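Local coordinates for protein fatty acid synthase 1, isoform A (Drosophila melanogaster, PDB 6FN6) that probably builds long-chain saturated fatty acids from acetyl-CoA and malonyl-CoA with NADPH, this piece being its dehydratase, enoylreductase and ketoreductase modifying region, at residues 645-653 with 899-908. Numbering follows the deposited sequence.
Sequences GRDTQGRRV and EEAGKKALQP
With CG beside its own backbone N (chi1 -69°) and the chain extended from CG to NE, Arg646 pushes its guanidinium into the curve of 899-908, where Glu900, its chain bent at chi2 (80°), meets it. Glu900 OE1 lies at the guanidinium edge, 2.9 Å from Arg646 NH1 in a salt bridge, while NE adds a weak bond. The two flat groups stand steeply to one another, their planes 78° apart, and NH1 meets OE1 from above the carboxylate plane, although OE1 lies close to the guanidinium plane. At the same guanidinium's edge, Arg646 NH2 gives a fairly straight bond to Lys904 O (3.1 Å), in the carbonyl plane on a lone pair, and a more bent one to Gly650 O (3.2 Å) in its own hairpin. Leu906 CB lies over one face of the group, toward the rim. Gly650 O is gripped twice, since Leu906 N also donates to it (3.0 Å), from the opposite face of the carbonyl plane. This carbonyl thus ties the hairpin turn, the arginine and the loop together. Arg652 lays its guanidinium against the Lys903 carbonyl, whose O sits over one face, 3.4 Å from Arg652 CZ. Arg652 NE and Glu899 OE2, 3.7 Å apart, form only a long salt bridge, with the planes nearly coplanar; Arg652 NH2 is hydrogen-bonded to Pro677 O and Trp680 O, and Glu899 OE1 to Met682 N. Tyr607 OH is the second partner of Glu900, through OE2. The contact thus clasps the beta hairpin of strands 642-646 and 652-656, in the enoylreductase part, to the loop running from strand 891-895 toward strand 913-915; strand 601-611 pairs with 642-646 and touches Pro908, and Met682 of helix 682-685 packs on both arginines.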
loop_
_atom_site.group_PDB
_atom_site.type_symbol
_atom_site.label_atom_id
_atom_site.label_comp_id
_atom_site.label_asym_id
_atom_site.label_seq_id
_atom_site.Cartn_x
_atom_site.Cartn_y
_atom_site.Cartn_z
ATOM N N GLY A 645 -4.268 -32.529 -27.015
ATOM C CA GLY A 645 -4.670 -33.908 -27.209
ATOM C C GLY A 645 -5.698 -34.096 -28.305
ATOM O O GLY A 645 -5.754 -33.321 -29.260
ATOM N N ARG A 646 -6.517 -35.133 -28.162
ATOM C CA ARG A 646 -7.525 -35.462 -29.161
ATOM C C ARG A 646 -8.942 -35.399 -28.605
ATOM O O ARG A 646 -9.186 -35.707 -27.438
ATOM C CB ARG A 646 -7.258 -36.847 -29.749
ATOM C CG ARG A 646 -6.006 -36.900 -30.606
ATOM C CD ARG A 646 -5.868 -38.227 -31.325
ATOM N NE ARG A 646 -4.639 -38.285 -32.112
ATOM C CZ ARG A 646 -4.494 -37.741 -33.318
ATOM N NH1 ARG A 646 -3.337 -37.845 -33.955
ATOM N NH2 ARG A 646 -5.500 -37.090 -33.891
ATOM N N ASP A 647 -9.871 -34.994 -29.465
ATOM C CA ASP A 647 -11.275 -34.868 -29.103
ATOM C C ASP A 647 -11.919 -36.251 -29.021
ATOM O O ASP A 647 -11.302 -37.249 -29.390
ATOM C CB ASP A 647 -11.996 -33.996 -30.136
ATOM C CG ASP A 647 -13.416 -33.656 -29.735
ATOM O OD1 ASP A 647 -13.599 -32.710 -28.940
ATOM O OD2 ASP A 647 -14.349 -34.333 -30.216
ATOM N N THR A 648 -13.153 -36.308 -28.529
ATOM C CA THR A 648 -13.942 -37.536 -28.564
ATOM C C THR A 648 -14.028 -38.088 -29.985
ATOM O O THR A 648 -14.195 -39.292 -30.185
ATOM C CB THR A 648 -15.369 -37.299 -28.019
ATOM O OG1 THR A 648 -15.306 -36.959 -26.630
ATOM C CG2 THR A 648 -16.241 -38.540 -28.186
ATOM N N GLN A 649 -13.915 -37.199 -30.967
ATOM C CA GLN A 649 -14.024 -37.580 -32.371
ATOM C C GLN A 649 -12.657 -37.495 -33.060
ATOM O O GLN A 649 -12.570 -37.339 -34.277
ATOM C CB GLN A 649 -15.045 -36.688 -33.080
ATOM C CG GLN A 649 -15.582 -37.271 -34.378
ATOM C CD GLN A 649 -16.620 -36.381 -35.041
ATOM O OE1 GLN A 649 -17.649 -36.862 -35.517
ATOM N NE2 GLN A 649 -16.349 -35.081 -35.084
ATOM N N GLY A 650 -11.596 -37.603 -32.264
ATOM C CA GLY A 650 -10.238 -37.704 -32.773
ATOM C C GLY A 650 -9.675 -36.426 -33.372
ATOM O O GLY A 650 -8.636 -36.447 -34.031
ATOM N N ARG A 651 -10.360 -35.312 -33.143
ATOM C CA ARG A 651 -9.890 -34.010 -33.604
ATOM C C ARG A 651 -8.690 -33.530 -32.790
ATOM O O ARG A 651 -8.616 -33.763 -31.585
ATOM C CB ARG A 651 -11.033 -32.997 -33.530
ATOM C CG ARG A 651 -12.105 -33.225 -34.582
ATOM C CD ARG A 651 -13.273 -32.280 -34.399
ATOM N NE ARG A 651 -14.055 -32.648 -33.221
ATOM C CZ ARG A 651 -15.023 -31.905 -32.693
ATOM N NH1 ARG A 651 -15.339 -30.733 -33.228
ATOM N NH2 ARG A 651 -15.674 -32.338 -31.621
ATOM N N ARG A 652 -7.764 -32.838 -33.447
ATOM C CA ARG A 652 -6.595 -32.279 -32.773
ATOM C C ARG A 652 -6.979 -31.005 -32.029
ATOM O O ARG A 652 -7.395 -30.022 -32.641
ATOM C CB ARG A 652 -5.470 -32.002 -33.778
ATOM C CG ARG A 652 -4.584 -33.215 -34.039
ATOM C CD ARG A 652 -3.751 -33.092 -35.312
ATOM N NE ARG A 652 -2.796 -31.982 -35.271
ATOM C CZ ARG A 652 -2.940 -30.826 -35.917
ATOM N NH1 ARG A 652 -4.006 -30.591 -36.675
ATOM N NH2 ARG A 652 -2.003 -29.892 -35.807
ATOM N N VAL A 653 -6.841 -31.034 -30.705
ATOM C CA VAL A 653 -7.354 -29.967 -29.856
ATOM C C VAL A 653 -6.354 -29.585 -28.770
ATOM O O VAL A 653 -5.575 -30.414 -28.299
ATOM C CB VAL A 653 -8.701 -30.379 -29.220
ATOM C CG1 VAL A 653 -9.260 -29.261 -28.340
ATOM C CG2 VAL A 653 -9.707 -30.769 -30.288
ATOM N N GLU A 899 2.541 -38.277 -30.531
ATOM C CA GLU A 899 1.547 -37.875 -31.520
ATOM C C GLU A 899 1.650 -38.721 -32.790
ATOM O O GLU A 899 2.739 -38.961 -33.313
ATOM C CB GLU A 899 1.705 -36.392 -31.860
ATOM C CG GLU A 899 0.669 -35.871 -32.846
ATOM C CD GLU A 899 0.837 -34.395 -33.147
ATOM O OE1 GLU A 899 1.748 -33.765 -32.570
ATOM O OE2 GLU A 899 0.051 -33.862 -33.960
ATOM N N GLU A 900 0.495 -39.167 -33.275
ATOM C CA GLU A 900 0.407 -39.920 -34.521
ATOM C C GLU A 900 0.944 -39.106 -35.693
ATOM O O GLU A 900 0.838 -37.879 -35.713
ATOM C CB GLU A 900 -1.038 -40.344 -34.795
ATOM C CG GLU A 900 -1.559 -41.413 -33.847
ATOM C CD GLU A 900 -2.001 -40.852 -32.511
ATOM O OE1 GLU A 900 -1.755 -39.656 -32.251
ATOM O OE2 GLU A 900 -2.599 -41.608 -31.718
ATOM N N ALA A 901 1.526 -39.798 -36.665
ATOM C CA ALA A 901 2.210 -39.141 -37.770
ATOM C C ALA A 901 1.220 -38.521 -38.752
ATOM O O ALA A 901 0.113 -39.029 -38.939
ATOM C CB ALA A 901 3.112 -40.130 -38.489
ATOM N N GLY A 902 1.634 -37.417 -39.369
ATOM C CA GLY A 902 0.797 -36.682 -40.300
ATOM C C GLY A 902 0.110 -35.471 -39.693
ATOM O O GLY A 902 -0.362 -34.596 -40.418
ATOM N N LYS A 903 0.067 -35.424 -38.362
ATOM C CA LYS A 903 -0.640 -34.377 -37.619
ATOM C C LYS A 903 -2.025 -34.097 -38.205
ATOM O O LYS A 903 -2.356 -32.962 -38.545
ATOM C CB LYS A 903 0.194 -33.085 -37.551
ATOM C CG LYS A 903 0.541 -32.424 -38.880
ATOM C CD LYS A 903 1.376 -31.169 -38.668
ATOM C CE LYS A 903 2.790 -31.511 -38.221
ATOM N NZ LYS A 903 3.640 -30.303 -38.056
ATOM N N LYS A 904 -2.823 -35.153 -38.319
ATOM C CA LYS A 904 -4.193 -35.059 -38.811
ATOM C C LYS A 904 -5.130 -35.655 -37.765
ATOM O O LYS A 904 -4.675 -36.205 -36.762
ATOM C CB LYS A 904 -4.357 -35.767 -40.159
ATOM C CG LYS A 904 -3.437 -35.237 -41.250
ATOM C CD LYS A 904 -3.266 -36.226 -42.394
ATOM C CE LYS A 904 -4.571 -36.442 -43.148
ATOM N NZ LYS A 904 -4.441 -37.479 -44.209
ATOM N N ALA A 905 -6.434 -35.548 -37.997
ATOM C CA ALA A 905 -7.413 -36.106 -37.073
ATOM C C ALA A 905 -7.474 -37.623 -37.204
ATOM O O ALA A 905 -7.445 -38.165 -38.309
ATOM C CB ALA A 905 -8.782 -35.497 -37.321
ATOM N N LEU A 906 -7.554 -38.302 -36.064
ATOM C CA LEU A 906 -7.437 -39.753 -36.029
ATOM C C LEU A 906 -7.838 -40.313 -34.665
ATOM O O LEU A 906 -7.478 -39.755 -33.631
ATOM C CB LEU A 906 -5.996 -40.146 -36.360
ATOM C CG LEU A 906 -5.575 -41.609 -36.251
ATOM C CD1 LEU A 906 -6.363 -42.466 -37.217
ATOM C CD2 LEU A 906 -4.088 -41.734 -36.513
ATOM N N GLN A 907 -8.582 -41.415 -34.666
ATOM C CA GLN A 907 -8.985 -42.062 -33.419
ATOM C C GLN A 907 -7.772 -42.718 -32.752
ATOM O O GLN A 907 -7.034 -43.459 -33.404
ATOM C CB GLN A 907 -10.082 -43.096 -33.678
ATOM C CG GLN A 907 -10.842 -43.515 -32.427
ATOM C CD GLN A 907 -11.691 -42.390 -31.859
ATOM O OE1 GLN A 907 -12.076 -41.467 -32.576
ATOM N NE2 GLN A 907 -11.982 -42.459 -30.563
ATOM N N PRO A 908 -7.566 -42.464 -31.447
ATOM C CA PRO A 908 -6.337 -42.931 -30.790
ATOM C C PRO A 908 -6.267 -44.435 -30.538
ATOM O O PRO A 908 -7.277 -45.069 -30.227
ATOM C CB PRO A 908 -6.349 -42.173 -29.461
ATOM C CG PRO A 908 -7.784 -41.952 -29.172
ATOM C CD PRO A 908 -8.445 -41.743 -30.506
#